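PDB 4LE4: beta-glucanase from Podospora anserina, which probably hydrolyses beta-glucans, as a glycoside hydrolase of family GH131. Local coordinates for residues Gly1-Leu4 with Trp5-Arg8. Sequence-based numbering, arbitrary orientation.
Sequences GTIL and WDGR
Strand 2-6 carries Ile3 and Leu4 into Trp5 and Asp6, and the backbone turns a corner at Leu4, where phi and psi are -84° and -37°. Leu4 and Trp5 both face Ile231 of strand 222-233, so the bend is a classic beta bulge. No hydrogen bond joins the two halves; Ile3 makes the side-chain contacts between them. Its CG2 lies anti to the backbone N and rests on the peptide after the bend, with Ile3 CG2 3.4 Å from Trp5 O. Its other branch reaches further along the chain. There Ile3 CD1 comes within 3.7 Å of Arg8 NH1, and the two side chains cross at about a right angle.

Arg8 is bent at chi3 (-63°), which brings the guanidinium back beside the Asp6 carboxylate, edge-on. The grip is side-on: Arg8 NE binds Asp6 OD1 at 3.0 Å, and Arg8 NH1 binds Asp6 OD2 at 3.0 Å. Both oxygens lie in the guanidinium plane, but the carboxylate is tilted against it. Asp6 OD1 also accepts a hydrogen bond from the backbone N of Arg8 at 3.0 Å, nearly along the C-O axis. A leucine in place of Arg8 would probably leave the Asp6 carboxylate without its charged mate and freer to turn. Tyr230 adds a cation-pi contact to Arg8.

Trp5 points to the other side, where its NE1 bonds to Pro29 O and its ring meets Tyr30 edge-to-face. Gly7 N lies above one face of the Trp5 ring, offset toward the rim. The arrangement is a beta bulge followed by an Asx turn, at the N-terminal strand of a concanavalin-clan beta-sandwich.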
ATOM      1  N   GLY A   1     -22.486  -1.633  -0.319  1.00 35.27           N
ATOM      2  CA  GLY A   1     -21.149  -1.179   0.223  1.00 35.63           C
ATOM      3  C   GLY A   1     -21.177   0.220   0.835  1.00 34.63           C
ATOM      4  O   GLY A   1     -22.147   0.959   0.668  1.00 35.39           O
ATOM      5  N   THR A   2     -20.118   0.580   1.557  1.00 32.28           N
ATOM      6  CA  THR A   2     -20.021   1.888   2.189  1.00 28.75           C
ATOM      7  C   THR A   2     -18.561   2.268   2.340  1.00 24.84           C
ATOM      8  O   THR A   2     -17.807   1.556   2.996  1.00 23.87           O
ATOM      9  CB  THR A   2     -20.601   1.886   3.605  1.00 31.23           C
ATOM     10  OG1 THR A   2     -21.971   1.480   3.570  1.00 36.08           O
ATOM     11  CG2 THR A   2     -20.493   3.276   4.211  1.00 31.18           C
ATOM     12  N   ILE A   3     -18.160   3.390   1.760  1.00 21.36           N
ATOM     13  CA  ILE A   3     -16.767   3.812   1.889  1.00 19.31           C
ATOM     14  C   ILE A   3     -16.587   4.456   3.243  1.00 18.72           C
ATOM     15  O   ILE A   3     -17.217   5.483   3.520  1.00 19.94           O
ATOM     16  CB  ILE A   3     -16.376   4.850   0.836  1.00 18.52           C
ATOM     17  CG1 ILE A   3     -16.452   4.218  -0.545  1.00 19.70           C
ATOM     18  CG2 ILE A   3     -14.959   5.403   1.147  1.00 19.39           C
ATOM     19  CD1 ILE A   3     -16.243   5.211  -1.700  1.00 22.44           C
ATOM     20  N   LEU A   4     -15.729   3.877   4.081  1.00 15.22           N
ATOM     21  CA  LEU A   4     -15.471   4.424   5.404  1.00 13.86           C
ATOM     22  C   LEU A   4     -14.429   5.521   5.317  1.00 14.39           C
ATOM     23  O   LEU A   4     -14.482   6.511   6.043  1.00 15.41           O
ATOM     24  CB  LEU A   4     -14.940   3.342   6.349  1.00 14.21           C
ATOM     25  CG  LEU A   4     -15.856   2.168   6.664  1.00 13.90           C
ATOM     26  CD1 LEU A   4     -15.132   1.198   7.578  1.00 14.37           C
ATOM     27  CD2 LEU A   4     -17.117   2.687   7.343  1.00 14.12           C
ATOM     28  N   TRP A   5     -13.453   5.325   4.440  1.00 12.59           N
ATOM     29  CA  TRP A   5     -12.398   6.308   4.276  1.00 11.73           C
ATOM     30  C   TRP A   5     -11.882   6.215   2.839  1.00 12.17           C
ATOM     31  O   TRP A   5     -11.719   5.127   2.286  1.00 11.17           O
ATOM     32  CB  TRP A   5     -11.274   6.057   5.287  1.00 10.68           C
ATOM     33  CG  TRP A   5     -10.003   6.822   4.978  1.00  9.74           C
ATOM     34  CD1 TRP A   5      -9.685   8.089   5.366  1.00 12.18           C
ATOM     35  CD2 TRP A   5      -8.878   6.332   4.232  1.00  8.77           C
ATOM     36  NE1 TRP A   5      -8.418   8.424   4.918  1.00 10.49           N
ATOM     37  CE2 TRP A   5      -7.906   7.358   4.216  1.00 10.64           C
ATOM     38  CE3 TRP A   5      -8.599   5.117   3.584  1.00 11.16           C
ATOM     39  CZ2 TRP A   5      -6.655   7.213   3.569  1.00  8.64           C
ATOM     40  CZ3 TRP A   5      -7.327   4.967   2.925  1.00  9.89           C
ATOM     41  CH2 TRP A   5      -6.394   6.015   2.937  1.00  8.56           C
ATOM     42  N   ASP A   6     -11.683   7.381   2.233  1.00 12.67           N
ATOM     43  CA  ASP A   6     -11.240   7.486   0.848  1.00 14.23           C
ATOM     44  C   ASP A   6      -9.811   8.030   0.757  1.00 13.86           C
ATOM     45  O   ASP A   6      -9.533   9.187   1.121  1.00 13.07           O
ATOM     46  CB  ASP A   6     -12.183   8.422   0.089  1.00 13.79           C
ATOM     47  CG  ASP A   6     -12.142   8.210  -1.400  1.00 18.16           C
ATOM     48  OD1 ASP A   6     -11.047   7.873  -1.918  1.00 14.51           O
ATOM     49  OD2 ASP A   6     -13.197   8.410  -2.064  1.00 16.95           O
ATOM     50  N   GLY A   7      -8.902   7.202   0.234  1.00 11.68           N
ATOM     51  CA  GLY A   7      -7.538   7.657   0.129  1.00 11.67           C
ATOM     52  C   GLY A   7      -7.123   7.769  -1.318  1.00 10.52           C
ATOM     53  O   GLY A   7      -5.943   7.656  -1.621  1.00 10.07           O
ATOM     54  N   ARG A   8      -8.074   8.043  -2.205  1.00  9.02           N
ATOM     55  CA  ARG A   8      -7.750   8.127  -3.613  1.00 11.62           C
ATOM     56  C   ARG A   8      -7.196   9.447  -4.130  1.00 10.28           C
ATOM     57  O   ARG A   8      -6.923   9.550  -5.309  1.00 12.32           O
ATOM     58  CB  ARG A   8      -8.956   7.677  -4.423  1.00 12.34           C
ATOM     59  CG  ARG A   8      -9.154   6.175  -4.244  1.00 11.87           C
ATOM     60  CD  ARG A   8     -10.386   5.673  -4.893  1.00 12.83           C
ATOM     61  NE  ARG A   8     -11.624   6.227  -4.346  1.00 12.61           N
ATOM     62  CZ  ARG A   8     -12.825   5.931  -4.829  1.00 13.95           C
ATOM     63  NH1 ARG A   8     -13.918   6.459  -4.286  1.00 16.12           N
ATOM     64  NH2 ARG A   8     -12.935   5.114  -5.871  1.00 16.13           N
TER